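Local coordinates for protein DNA polymerase III subunit beta (Deinococcus radiodurans, PDB 4TRT) that probably confers processivity on DNA polymerases and other proteins by tethering them to DNA, forming a ring-shaped head-to-tail homodimer around the duplex, at residues L50-S55 against A193-E198; I156-H161 against R178-S183; E259-V264 against F315-V320; V276-S281 against A331-S336; L321-P326 against A342-V347. All coordinates share one frame; numbering follows the deposited sequence.

Contact 1: L50-S55 against A193-E198; sequences LEIDLS and ARSVDE
I52 points its side chain at one flank of helix 193-202 and touches S195 and E198, one helical turn apart. From CB, which faces the helix, two branches part. The CG2 methyl runs to S195, ending 3.5 Å from S195 OG. The other branch leaves through CG1, held between the backbone N and the carbonyl carbon (chi1 69°), and carries the CD1 methyl across the stem of E198, where I52 CD1 lies 3.5 Å from E198 CB and equally near CG of that residue. Cutting this side chain back to an alanine is likely to leave a gap beside the E198 methylenes and S195, so that helix and strand lose their main apolar contact.

Beside this apolar contact, E51 and a water add a more exposed fringe. E51 CG lies 3.7 Å from R194 NH1, in the guanidinium plane at its edge, but the carboxylate is turned elsewhere: E51 OE1 stays 4.8 Å from R194 NH1 and makes its salt bridge with K229. A water bridges strand and helix, donating to E51 O at 2.9 Å and hydrogen-bonding S195 OG at 2.6 Å. The whole is a helix-on-sheet packing at a domain junction: strand 52-59 of the N-terminal domain pairs with strand 224-229 of the central domain, and helix 193-202 lies against this sheet shared by the two domains.

Contact 2: I156-H161 against R178-S183; sequences IKLEHH and RDFPAS
L158 meets F180 across the central-domain part of an antiparallel sheet that continues into the C-terminal domain, with strand 164-170 running between the two strands concerned. The contact therefore involves next-but-one strands, without hydrogen bonds between them, and only side chains reaching over the intervening strand can touch.

The tight part is apolar. L158 CD1 comes to 3.8 Å from F180 CZ, approaching the edge of the ring near its plane, and the two side chains cross at about a right angle. F180 takes chi1 61°, with CG between the backbone N and the carbonyl carbon, which swings the ring over the middle strand toward L158. A165 of that strand and L133 and A136 of helix 130-140 also pack on F180, so this pair belongs to the layer between sheet and helix.

Toward the end of the strands the packing slackens. H160 CD2 is 4.4 Å from A182 CB, which approaches the imidazole obliquely, and beyond it S183 is exposed and poorly ordered. On the reverse of the first strand, polar groups gather along its length. K157 NZ makes a salt bridge to E159 OE2 at 2.8 Å, coming from above the carboxylate plane, and the same oxygen also bonds Y238 OH. The exposed H161 holds the other oxygen: its NE2 donates to the anti lone pair of E159 OE1 at 2.6 Å, with the acceptor lying in the imidazole plane.

Contact 3: E259-V264 against F315-V320; sequences EAVNRV and FNARHV
Helix 254-265 and the start of helix 317-324 come closest at V261 and A317, whose CA atoms are 6.6 Å apart. V261 is the single residue of its segment that reaches across. Its CG1, placed opposite the backbone N (chi1 167°), packs 4.2 Å from A317 CB and lies 3.9 Å from A317 O. Both methyls of V261 also straddle one methyl of V320: V261 CG1 and CG2 are each 3.9 Å from V320 CG1.

The second helix is held at its start by N316 in the N-cap position. N316 OD1 receives two weak bonds, from R318 N at 3.0 Å and H319 N at 3.4 Å, and a further bond from N274 ND2, while ND2 of the N316 amide sits over a face of the H319 ring. From helix 254-265, R263 makes a salt bridge with D298 and bonds N81 O of the second subunit; L287 of strand 284-290 also packs on V261, and M357 of strand 353-357 on V320.

Contact 4: V276-S281 against A331-S336; sequences VEFLVS and AELLFS
F278 and V280 face L333 and F335 in the core of the C-terminal domain, where two beta sheets pack face to face with their strands nearly perpendicular: the axes of segments 276-281 and 331-335 cross at 92° and pass 11.5 Å apart. That separation leaves a layer bridged by side chains, with no hydrogen bond between the two segments.

Two of the contacts set an aliphatic group against a ring. L333 CD1 lies 4.4 Å from F278 CE2, at the ring edge and near its plane. V280 CG2 stands 4.2 Å from F335 CE2; with CG1 opposite the backbone N (chi1 -176°), CG2 falls opposite the carbonyl carbon of V280 and meets the F335 ring at a slant.

The ring-to-ring contact is equally oblique. F278 CD2 and F335 CZ are 4.4 Å apart, a corner touch and not a stack. F278 forms an edge-to-face pair with F315 on the neighbouring strand 310-316.

Charged groups stay off the interface, on the far faces of the sheets: E277 pairs with R286, and E332 with R345. All four residues that touch are buried, and further packing comes from L285 on F278 and V280, and from M311 and L313 on F335. Within its own strand F278 is flanked by V276, whose CG1 lies in the ring plane, 4.0 Å from F278 CE1.

Contact 5: L321-P326 against A342-V347; sequences LDALGP and AIFRAV. Unlike the reference sequence in segment 342-347: V347 (reference Arg).
F344 presses one corner of its ring into the angle between A323 and L324. One ring atom makes the closest approaches: F344 CD2 is 4.0 Å from A323 CB and 3.9 Å from L324 CD2, both approaching the ring obliquely. L324 CB does not itself head for the strand; chi2 175° sends CD1 onward, opposite CA, and leaves CD2 as the branch turned to F344, and the two side chains cross at a slant. The ring is directed at the helix with CG opposite the carbonyl carbon of F344 (chi1 -59°).

Around this first shell, L333 and M357 pack on F344 from the two strands beside its own, and A355 meets A323. The carbonyl of A323 is bound by Y353 OH, which ties this turn of the helix to strand 353-357 as well. The contact therefore lays helix 317-324 over a sheet of the C-terminal domain, across strands 342-346 and 353-357, while L257 and K258 of helix 254-265 also pack on L324.

How the contacts relate
From the N terminus, contact 1 opens in the first domain and closes in the second after 137 intervening residues, joining the two; contact 2 nests inside that loop, and the pair touch where A193 and V196 pack on I156. The remaining contacts lie in the C-terminal domain. Contact 3 opens at 259-264, contact 4 opens at 276-281 before contact 3 closes at 315-320, and contact 5 opens at 321-326 before contact 4 closes. Contacts 3 and 4 thus cross, as do 4 and 5, whereas 3 and 5 follow in series along helix 317-324. Together these three bind two helices and two sheets into one core, and contacts 2, 4 and 5 reach the sheet shared by the central and C-terminal domains.

Contact 1: L50-S55 against A193-E198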
# COMPACT_ATOMS: atom_id res chain seq x y z
N LEU A 50 18.25 18.94 -7.00
CA LEU A 50 19.05 19.36 -8.14
C LEU A 50 18.22 19.63 -9.40
O LEU A 50 18.69 20.32 -10.29
CB LEU A 50 20.20 18.37 -8.43
CG LEU A 50 21.10 18.01 -7.23
CD1 LEU A 50 22.23 17.08 -7.65
CD2 LEU A 50 21.67 19.24 -6.55
N GLU A 51 17.00 19.12 -9.50
CA GLU A 51 16.10 19.49 -10.62
C GLU A 51 15.10 20.56 -10.20
O GLU A 51 14.74 21.42 -10.98
CB GLU A 51 15.37 18.27 -11.18
CG GLU A 51 16.29 17.20 -11.74
CD GLU A 51 17.23 17.73 -12.82
OE1 GLU A 51 16.82 18.59 -13.64
OE2 GLU A 51 18.40 17.28 -12.85
N ILE A 52 14.64 20.48 -8.96
CA ILE A 52 13.83 21.56 -8.41
C ILE A 52 14.37 22.02 -7.06
O ILE A 52 15.03 21.27 -6.37
CB ILE A 52 12.33 21.21 -8.32
CG1 ILE A 52 12.04 20.14 -7.27
CG2 ILE A 52 11.78 20.80 -9.68
CD1 ILE A 52 10.60 20.16 -6.79
N ASP A 53 14.07 23.27 -6.70
CA ASP A 53 14.27 23.77 -5.34
C ASP A 53 12.90 24.05 -4.78
O ASP A 53 12.02 24.50 -5.49
CB ASP A 53 15.06 25.09 -5.29
CG ASP A 53 16.31 25.06 -6.13
OD1 ASP A 53 16.98 24.01 -6.16
OD2 ASP A 53 16.63 26.10 -6.75
N LEU A 54 12.75 23.83 -3.48
CA LEU A 54 11.48 24.04 -2.81
C LEU A 54 11.71 24.73 -1.48
O LEU A 54 12.66 24.42 -0.75
CB LEU A 54 10.79 22.70 -2.59
CG LEU A 54 9.41 22.67 -1.96
CD1 LEU A 54 8.39 23.34 -2.87
CD2 LEU A 54 9.04 21.23 -1.66
N SER A 55 10.81 25.67 -1.16
CA SER A 55 10.83 26.40 0.08
C SER A 55 9.41 26.45 0.62
O SER A 55 8.48 26.69 -0.14
CB SER A 55 11.31 27.82 -0.18
OG SER A 55 11.56 28.47 1.03
N ALA A 193 8.20 17.18 -17.38
CA ALA A 193 7.10 16.38 -16.80
C ALA A 193 7.32 16.03 -15.33
O ALA A 193 6.38 16.10 -14.53
CB ALA A 193 6.87 15.10 -17.59
N ARG A 194 8.53 15.62 -14.98
CA ARG A 194 8.85 15.32 -13.55
C ARG A 194 8.71 16.55 -12.64
O ARG A 194 8.35 16.43 -11.47
CB ARG A 194 10.24 14.73 -13.39
CG ARG A 194 10.41 13.31 -13.91
CD ARG A 194 11.86 12.82 -13.88
NE ARG A 194 12.53 13.12 -12.58
CZ ARG A 194 13.53 13.98 -12.37
NH1 ARG A 194 14.08 14.69 -13.36
NH2 ARG A 194 14.02 14.15 -11.13
N SER A 195 8.96 17.74 -13.17
CA SER A 195 8.69 18.96 -12.41
C SER A 195 7.18 19.27 -12.30
O SER A 195 6.72 19.82 -11.29
CB SER A 195 9.42 20.15 -13.04
OG SER A 195 10.80 19.97 -12.92
N VAL A 196 6.41 18.91 -13.32
CA VAL A 196 4.95 18.98 -13.19
C VAL A 196 4.45 18.07 -12.04
O VAL A 196 3.58 18.48 -11.27
CB VAL A 196 4.24 18.67 -14.52
CG1 VAL A 196 2.74 18.46 -14.31
CG2 VAL A 196 4.48 19.80 -15.50
N ASP A 197 5.02 16.88 -11.91
CA ASP A 197 4.65 15.97 -10.82
C ASP A 197 4.87 16.61 -9.45
O ASP A 197 4.03 16.47 -8.55
CB ASP A 197 5.46 14.68 -10.88
CG ASP A 197 5.14 13.84 -12.09
OD1 ASP A 197 4.01 13.91 -12.60
OD2 ASP A 197 6.04 13.10 -12.54
N GLU A 198 5.98 17.33 -9.31
CA GLU A 198 6.28 18.01 -8.06
C GLU A 198 5.31 19.16 -7.85
O GLU A 198 4.89 19.40 -6.72
CB GLU A 198 7.72 18.54 -8.04
CG GLU A 198 8.80 17.47 -8.21
CD GLU A 198 8.73 16.35 -7.19
OE1 GLU A 198 8.15 16.53 -6.09
OE2 GLU A 198 9.25 15.26 -7.50
O HOH W 1 13.04 21.17 -13.26

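Contact 2: I156-H161 against R178-S183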
# COMPACT_ATOMS: atom_id res chain seq x y z
N ILE A 156 5.47 19.53 -20.57
CA ILE A 156 4.08 19.93 -20.73
C ILE A 156 4.07 21.40 -21.19
O ILE A 156 4.67 22.27 -20.53
CB ILE A 156 3.27 19.78 -19.43
CG1 ILE A 156 2.97 18.32 -19.08
CG2 ILE A 156 1.92 20.48 -19.58
CD1 ILE A 156 4.16 17.43 -18.89
N LYS A 157 3.39 21.68 -22.30
CA LYS A 157 3.29 23.05 -22.79
C LYS A 157 2.20 23.79 -22.01
O LYS A 157 1.15 23.24 -21.78
CB LYS A 157 2.94 23.10 -24.27
CG LYS A 157 3.14 24.49 -24.90
CD LYS A 157 2.42 24.59 -26.23
CE LYS A 157 2.74 25.86 -27.01
NZ LYS A 157 1.81 25.97 -28.17
N LEU A 158 2.49 25.03 -21.62
CA LEU A 158 1.47 25.94 -21.11
C LEU A 158 1.31 27.09 -22.11
O LEU A 158 2.29 27.73 -22.49
CB LEU A 158 1.89 26.48 -19.74
CG LEU A 158 0.93 27.52 -19.14
CD1 LEU A 158 -0.39 26.83 -18.79
CD2 LEU A 158 1.50 28.17 -17.89
N GLU A 159 0.07 27.32 -22.55
CA GLU A 159 -0.28 28.40 -23.47
C GLU A 159 -1.20 29.38 -22.77
O GLU A 159 -2.11 28.96 -22.06
CB GLU A 159 -1.10 27.87 -24.64
CG GLU A 159 -0.39 26.96 -25.61
CD GLU A 159 -1.32 26.39 -26.67
OE1 GLU A 159 -2.48 26.82 -26.76
OE2 GLU A 159 -0.89 25.50 -27.41
N HIS A 160 -1.00 30.68 -23.01
CA HIS A 160 -1.94 31.71 -22.55
C HIS A 160 -2.76 32.26 -23.68
O HIS A 160 -2.25 32.49 -24.78
CB HIS A 160 -1.20 32.82 -21.82
CG HIS A 160 -0.80 32.46 -20.42
ND1 HIS A 160 0.37 31.86 -20.12
CD2 HIS A 160 -1.49 32.60 -19.22
CE1 HIS A 160 0.44 31.65 -18.80
NE2 HIS A 160 -0.70 32.11 -18.24
N HIS A 161 -4.06 32.45 -23.42
CA HIS A 161 -5.01 32.99 -24.40
C HIS A 161 -5.95 33.96 -23.73
O HIS A 161 -7.17 33.73 -23.72
CB HIS A 161 -5.84 31.88 -25.06
CG HIS A 161 -5.04 30.77 -25.69
ND1 HIS A 161 -4.67 30.79 -26.99
CD2 HIS A 161 -4.56 29.57 -25.16
CE1 HIS A 161 -3.98 29.66 -27.27
NE2 HIS A 161 -3.92 28.91 -26.16
N ARG A 178 -5.98 20.28 -21.74
CA ARG A 178 -7.00 20.84 -20.87
C ARG A 178 -6.93 22.36 -20.85
O ARG A 178 -5.86 22.93 -20.60
CB ARG A 178 -6.90 20.29 -19.45
CG ARG A 178 -8.10 20.69 -18.59
CD ARG A 178 -8.59 19.58 -17.70
NE ARG A 178 -9.90 19.88 -17.15
CZ ARG A 178 -10.60 19.07 -16.36
NH1 ARG A 178 -10.13 17.87 -16.03
NH2 ARG A 178 -11.79 19.45 -15.92
N ASP A 179 -8.05 22.99 -21.16
CA ASP A 179 -8.24 24.45 -21.08
C ASP A 179 -8.76 24.78 -19.70
O ASP A 179 -9.56 24.02 -19.15
CB ASP A 179 -9.28 24.92 -22.12
CG ASP A 179 -8.74 24.88 -23.54
OD1 ASP A 179 -7.61 25.36 -23.77
OD2 ASP A 179 -9.43 24.36 -24.44
N PHE A 180 -8.30 25.90 -19.14
CA PHE A 180 -8.74 26.33 -17.83
C PHE A 180 -8.71 27.87 -17.69
O PHE A 180 -7.99 28.53 -18.43
CB PHE A 180 -7.87 25.65 -16.76
CG PHE A 180 -6.40 25.97 -16.85
CD1 PHE A 180 -5.58 25.31 -17.74
CD2 PHE A 180 -5.84 26.93 -16.01
CE1 PHE A 180 -4.23 25.61 -17.82
CE2 PHE A 180 -4.48 27.24 -16.09
CZ PHE A 180 -3.67 26.57 -16.99
N PRO A 181 -9.51 28.44 -16.76
CA PRO A 181 -9.51 29.90 -16.56
C PRO A 181 -8.14 30.47 -16.16
O PRO A 181 -7.42 29.86 -15.36
CB PRO A 181 -10.51 30.11 -15.42
CG PRO A 181 -11.35 28.88 -15.39
CD PRO A 181 -10.48 27.76 -15.88
N ALA A 182 -7.80 31.63 -16.70
CA ALA A 182 -6.52 32.26 -16.40
C ALA A 182 -6.68 33.78 -16.29
O ALA A 182 -7.51 34.38 -16.97
CB ALA A 182 -5.49 31.89 -17.45
N SER A 183 -5.89 34.39 -15.40
CA SER A 183 -5.74 35.84 -15.38
C SER A 183 -4.56 36.05 -16.31
O SER A 183 -3.40 36.13 -15.89
CB SER A 183 -5.46 36.35 -13.96
OG SER A 183 -5.60 37.75 -13.88

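Contact 3: E259-V264 against F315-V320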
# COMPACT_ATOMS: atom_id res chain seq x y z
N GLU A 259 -14.69 0.65 -16.76
CA GLU A 259 -14.73 -0.65 -16.14
C GLU A 259 -14.72 -1.77 -17.19
O GLU A 259 -14.12 -2.82 -16.97
CB GLU A 259 -15.93 -0.74 -15.18
CG GLU A 259 -15.75 0.17 -13.96
CD GLU A 259 -16.90 0.16 -12.97
OE1 GLU A 259 -17.97 -0.38 -13.27
OE2 GLU A 259 -16.73 0.73 -11.87
N ALA A 260 -15.35 -1.54 -18.34
CA ALA A 260 -15.36 -2.51 -19.42
C ALA A 260 -13.99 -2.66 -20.07
O ALA A 260 -13.56 -3.78 -20.35
CB ALA A 260 -16.43 -2.17 -20.45
N VAL A 261 -13.28 -1.54 -20.31
CA VAL A 261 -11.95 -1.58 -20.92
C VAL A 261 -11.01 -2.28 -19.97
O VAL A 261 -10.26 -3.19 -20.36
CB VAL A 261 -11.45 -0.18 -21.30
CG1 VAL A 261 -9.97 -0.18 -21.65
CG2 VAL A 261 -12.26 0.38 -22.48
N ASN A 262 -11.08 -1.90 -18.70
CA ASN A 262 -10.27 -2.52 -17.68
C ASN A 262 -10.42 -4.04 -17.64
O ASN A 262 -9.43 -4.77 -17.67
CB ASN A 262 -10.58 -1.95 -16.30
CG ASN A 262 -9.68 -2.54 -15.23
OD1 ASN A 262 -8.48 -2.29 -15.22
ND2 ASN A 262 -10.23 -3.38 -14.36
N ARG A 263 -11.65 -4.53 -17.56
CA ARG A 263 -11.85 -5.97 -17.38
C ARG A 263 -11.45 -6.77 -18.63
O ARG A 263 -10.82 -7.83 -18.49
CB ARG A 263 -13.28 -6.29 -16.93
CG ARG A 263 -14.39 -6.08 -17.95
CD ARG A 263 -15.70 -6.65 -17.43
NE ARG A 263 -16.14 -5.96 -16.22
CZ ARG A 263 -16.94 -4.89 -16.19
NH1 ARG A 263 -17.45 -4.35 -17.30
NH2 ARG A 263 -17.25 -4.36 -15.02
N VAL A 264 -11.76 -6.26 -19.81
CA VAL A 264 -11.42 -6.95 -21.06
C VAL A 264 -9.91 -6.98 -21.31
O VAL A 264 -9.38 -7.97 -21.81
CB VAL A 264 -12.18 -6.32 -22.25
CG1 VAL A 264 -11.66 -6.83 -23.58
CG2 VAL A 264 -13.66 -6.64 -22.12
N PHE A 315 -7.15 -0.34 -30.32
CA PHE A 315 -6.42 0.61 -29.47
C PHE A 315 -5.56 -0.11 -28.41
O PHE A 315 -5.88 -1.21 -27.98
CB PHE A 315 -7.41 1.51 -28.70
CG PHE A 315 -8.21 2.45 -29.56
CD1 PHE A 315 -7.62 3.55 -30.16
CD2 PHE A 315 -9.56 2.24 -29.77
CE1 PHE A 315 -8.36 4.42 -30.95
CE2 PHE A 315 -10.31 3.10 -30.57
CZ PHE A 315 -9.71 4.20 -31.15
N ASN A 316 -4.50 0.57 -27.98
CA ASN A 316 -3.77 0.21 -26.76
C ASN A 316 -4.68 0.48 -25.56
O ASN A 316 -4.94 1.65 -25.23
CB ASN A 316 -2.48 1.05 -26.69
CG ASN A 316 -1.57 0.71 -25.52
OD1 ASN A 316 -2.02 0.35 -24.43
ND2 ASN A 316 -0.28 0.86 -25.74
N ALA A 317 -5.16 -0.59 -24.91
CA ALA A 317 -6.07 -0.44 -23.75
C ALA A 317 -5.52 0.44 -22.62
O ALA A 317 -6.28 1.17 -21.97
CB ALA A 317 -6.47 -1.81 -23.19
N ARG A 318 -4.23 0.38 -22.38
CA ARG A 318 -3.63 1.22 -21.34
C ARG A 318 -3.74 2.70 -21.71
O ARG A 318 -4.05 3.54 -20.86
CB ARG A 318 -2.14 0.86 -21.09
CG ARG A 318 -1.49 1.80 -20.07
CD ARG A 318 -0.10 1.35 -19.65
NE ARG A 318 -0.07 0.00 -19.06
CZ ARG A 318 -0.42 -0.30 -17.80
NH1 ARG A 318 -0.86 0.63 -16.97
NH2 ARG A 318 -0.34 -1.57 -17.39
N HIS A 319 -3.49 3.02 -22.98
CA HIS A 319 -3.64 4.40 -23.47
C HIS A 319 -5.09 4.82 -23.45
O HIS A 319 -5.38 5.99 -23.20
CB HIS A 319 -3.00 4.57 -24.84
CG HIS A 319 -1.49 4.38 -24.80
ND1 HIS A 319 -0.69 4.62 -25.86
CD2 HIS A 319 -0.64 3.96 -23.77
CE1 HIS A 319 0.59 4.35 -25.53
NE2 HIS A 319 0.62 3.95 -24.24
N VAL A 320 -6.00 3.88 -23.66
CA VAL A 320 -7.44 4.17 -23.59
C VAL A 320 -7.79 4.61 -22.17
O VAL A 320 -8.46 5.62 -21.97
CB VAL A 320 -8.31 2.97 -24.03
CG1 VAL A 320 -9.75 3.19 -23.61
CG2 VAL A 320 -8.23 2.76 -25.54

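Contact 4: V276-S281 against A331-S336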
# COMPACT_ATOMS: atom_id res chain seq x y z
N VAL A 276 -6.93 -3.85 -27.63
CA VAL A 276 -8.37 -3.98 -27.43
C VAL A 276 -9.15 -3.48 -28.65
O VAL A 276 -8.90 -2.38 -29.15
CB VAL A 276 -8.83 -3.21 -26.17
CG1 VAL A 276 -8.47 -1.73 -26.27
CG2 VAL A 276 -10.33 -3.39 -25.96
N GLU A 277 -10.08 -4.31 -29.13
CA GLU A 277 -10.91 -3.96 -30.27
C GLU A 277 -12.17 -3.24 -29.79
O GLU A 277 -12.78 -3.62 -28.79
CB GLU A 277 -11.26 -5.22 -31.08
CG GLU A 277 -12.34 -5.05 -32.15
CD GLU A 277 -12.81 -6.40 -32.70
OE1 GLU A 277 -11.94 -7.27 -32.99
OE2 GLU A 277 -14.03 -6.61 -32.83
N PHE A 278 -12.50 -2.17 -30.49
CA PHE A 278 -13.74 -1.43 -30.27
C PHE A 278 -14.60 -1.71 -31.48
O PHE A 278 -14.17 -1.42 -32.60
CB PHE A 278 -13.47 0.07 -30.27
CG PHE A 278 -13.05 0.63 -28.95
CD1 PHE A 278 -12.00 0.08 -28.24
CD2 PHE A 278 -13.66 1.77 -28.46
CE1 PHE A 278 -11.60 0.62 -27.04
CE2 PHE A 278 -13.26 2.31 -27.26
CZ PHE A 278 -12.22 1.74 -26.55
N LEU A 279 -15.78 -2.29 -31.29
CA LEU A 279 -16.71 -2.49 -32.40
C LEU A 279 -18.01 -1.76 -32.08
O LEU A 279 -18.72 -2.13 -31.16
CB LEU A 279 -16.98 -3.97 -32.65
CG LEU A 279 -18.02 -4.34 -33.72
CD1 LEU A 279 -17.55 -3.86 -35.09
CD2 LEU A 279 -18.27 -5.84 -33.72
N VAL A 280 -18.30 -0.72 -32.85
CA VAL A 280 -19.56 0.03 -32.71
C VAL A 280 -20.54 -0.51 -33.75
O VAL A 280 -20.23 -0.54 -34.94
CB VAL A 280 -19.34 1.55 -32.91
CG1 VAL A 280 -20.65 2.32 -32.67
CG2 VAL A 280 -18.22 2.07 -32.00
N SER A 281 -21.71 -0.92 -33.30
CA SER A 281 -22.75 -1.40 -34.18
C SER A 281 -24.10 -1.45 -33.47
O SER A 281 -24.17 -1.87 -32.32
CB SER A 281 -22.41 -2.80 -34.66
OG SER A 281 -23.23 -3.09 -35.75
N ALA A 331 -19.00 9.95 -21.47
CA ALA A 331 -17.92 10.13 -22.43
C ALA A 331 -18.50 10.28 -23.83
O ALA A 331 -19.52 9.68 -24.15
CB ALA A 331 -16.96 8.95 -22.37
N GLU A 332 -17.82 11.09 -24.65
CA GLU A 332 -18.11 11.26 -26.05
C GLU A 332 -16.88 10.76 -26.81
O GLU A 332 -15.77 11.22 -26.56
CB GLU A 332 -18.32 12.75 -26.34
CG GLU A 332 -19.47 13.09 -27.24
CD GLU A 332 -19.74 14.60 -27.24
OE1 GLU A 332 -18.87 15.34 -27.71
OE2 GLU A 332 -20.81 15.04 -26.75
N LEU A 333 -17.08 9.79 -27.69
CA LEU A 333 -15.97 9.24 -28.49
C LEU A 333 -16.23 9.65 -29.94
O LEU A 333 -17.29 9.32 -30.49
CB LEU A 333 -15.93 7.70 -28.39
CG LEU A 333 -16.17 7.08 -27.01
CD1 LEU A 333 -16.15 5.56 -27.12
CD2 LEU A 333 -15.15 7.60 -26.00
N LEU A 334 -15.28 10.35 -30.54
CA LEU A 334 -15.40 10.84 -31.89
C LEU A 334 -14.36 10.15 -32.76
O LEU A 334 -13.15 10.30 -32.54
CB LEU A 334 -15.17 12.33 -31.91
CG LEU A 334 -15.99 13.21 -30.96
CD1 LEU A 334 -15.47 14.65 -31.07
CD2 LEU A 334 -17.46 13.15 -31.28
N PHE A 335 -14.83 9.41 -33.76
CA PHE A 335 -13.99 8.59 -34.61
C PHE A 335 -13.90 9.17 -36.01
O PHE A 335 -14.92 9.58 -36.58
CB PHE A 335 -14.55 7.17 -34.69
CG PHE A 335 -14.63 6.48 -33.38
CD1 PHE A 335 -13.47 6.12 -32.71
CD2 PHE A 335 -15.86 6.20 -32.81
CE1 PHE A 335 -13.54 5.46 -31.50
CE2 PHE A 335 -15.94 5.56 -31.58
CZ PHE A 335 -14.77 5.18 -30.93
N SER A 336 -12.69 9.24 -36.54
CA SER A 336 -12.48 9.76 -37.88
C SER A 336 -12.40 8.63 -38.92
O SER A 336 -12.38 8.91 -40.10
CB SER A 336 -11.25 10.66 -37.95
OG SER A 336 -10.05 9.94 -37.69

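Contact 5: L321-P326 against A342-V347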
# COMPACT_ATOMS: atom_id res chain seq x y z
N LEU A 321 -7.33 3.84 -21.19
CA LEU A 321 -7.61 4.14 -19.79
C LEU A 321 -6.96 5.45 -19.37
O LEU A 321 -7.58 6.24 -18.64
CB LEU A 321 -7.18 2.99 -18.88
CG LEU A 321 -8.01 1.71 -19.04
CD1 LEU A 321 -7.51 0.63 -18.11
CD2 LEU A 321 -9.50 1.98 -18.82
N ASP A 322 -5.73 5.69 -19.83
CA ASP A 322 -5.06 6.99 -19.60
C ASP A 322 -5.96 8.12 -20.10
O ASP A 322 -6.19 9.10 -19.40
CB ASP A 322 -3.74 7.11 -20.37
CG ASP A 322 -2.61 6.28 -19.80
OD1 ASP A 322 -2.66 5.85 -18.64
OD2 ASP A 322 -1.62 6.08 -20.55
N ALA A 323 -6.43 7.99 -21.34
CA ALA A 323 -7.20 9.04 -22.00
C ALA A 323 -8.56 9.27 -21.33
O ALA A 323 -9.01 10.41 -21.23
CB ALA A 323 -7.38 8.72 -23.49
N LEU A 324 -9.21 8.20 -20.88
CA LEU A 324 -10.50 8.30 -20.22
C LEU A 324 -10.45 8.80 -18.79
O LEU A 324 -11.48 9.25 -18.25
CB LEU A 324 -11.22 6.94 -20.22
CG LEU A 324 -11.63 6.45 -21.60
CD1 LEU A 324 -12.21 5.05 -21.45
CD2 LEU A 324 -12.65 7.41 -22.22
N GLY A 325 -9.28 8.69 -18.16
CA GLY A 325 -9.12 8.98 -16.74
C GLY A 325 -9.81 10.25 -16.26
O GLY A 325 -10.60 10.20 -15.33
N PRO A 326 -9.51 11.39 -16.90
CA PRO A 326 -10.13 12.67 -16.52
C PRO A 326 -11.60 12.86 -16.92
O PRO A 326 -12.17 13.88 -16.60
CB PRO A 326 -9.27 13.70 -17.26
CG PRO A 326 -7.98 13.00 -17.56
CD PRO A 326 -8.39 11.59 -17.84
N ALA A 342 -8.77 9.26 -33.08
CA ALA A 342 -10.05 9.48 -32.40
C ALA A 342 -9.90 10.54 -31.32
O ALA A 342 -8.80 10.75 -30.81
CB ALA A 342 -10.53 8.18 -31.79
N ILE A 343 -11.01 11.17 -30.95
CA ILE A 343 -11.04 12.11 -29.82
C ILE A 343 -11.94 11.53 -28.74
O ILE A 343 -13.05 11.08 -29.04
CB ILE A 343 -11.55 13.50 -30.25
CG1 ILE A 343 -10.62 14.14 -31.28
CG2 ILE A 343 -11.71 14.42 -29.06
CD1 ILE A 343 -11.23 15.37 -31.95
N PHE A 344 -11.45 11.49 -27.50
CA PHE A 344 -12.24 11.15 -26.33
C PHE A 344 -12.37 12.41 -25.47
O PHE A 344 -11.39 13.10 -25.20
CB PHE A 344 -11.62 10.04 -25.48
CG PHE A 344 -11.40 8.72 -26.20
CD1 PHE A 344 -11.93 8.46 -27.45
CD2 PHE A 344 -10.69 7.71 -25.55
CE1 PHE A 344 -11.72 7.25 -28.07
CE2 PHE A 344 -10.50 6.48 -26.15
CZ PHE A 344 -10.99 6.26 -27.42
N ARG A 345 -13.59 12.73 -25.06
CA ARG A 345 -13.84 13.89 -24.21
C ARG A 345 -15.13 13.70 -23.40
O ARG A 345 -15.85 12.72 -23.60
CB ARG A 345 -13.90 15.15 -25.07
CG ARG A 345 -14.98 15.14 -26.13
CD ARG A 345 -14.98 16.39 -26.99
NE ARG A 345 -16.29 16.53 -27.59
CZ ARG A 345 -16.69 17.54 -28.34
NH1 ARG A 345 -15.87 18.54 -28.65
NH2 ARG A 345 -17.94 17.55 -28.79
N ALA A 346 -15.40 14.62 -22.46
CA ALA A 346 -16.72 14.68 -21.80
C ALA A 346 -17.74 15.28 -22.76
O ALA A 346 -17.37 15.94 -23.72
CB ALA A 346 -16.65 15.48 -20.50
N VAL A 347 -19.03 15.06 -22.50
CA VAL A 347 -20.10 15.60 -23.35
C VAL A 347 -19.88 17.11 -23.66
O VAL A 347 -19.66 17.91 -22.76
CB VAL A 347 -21.49 15.38 -22.69
CG1 VAL A 347 -22.59 16.16 -23.42
CG2 VAL A 347 -21.82 13.90 -22.65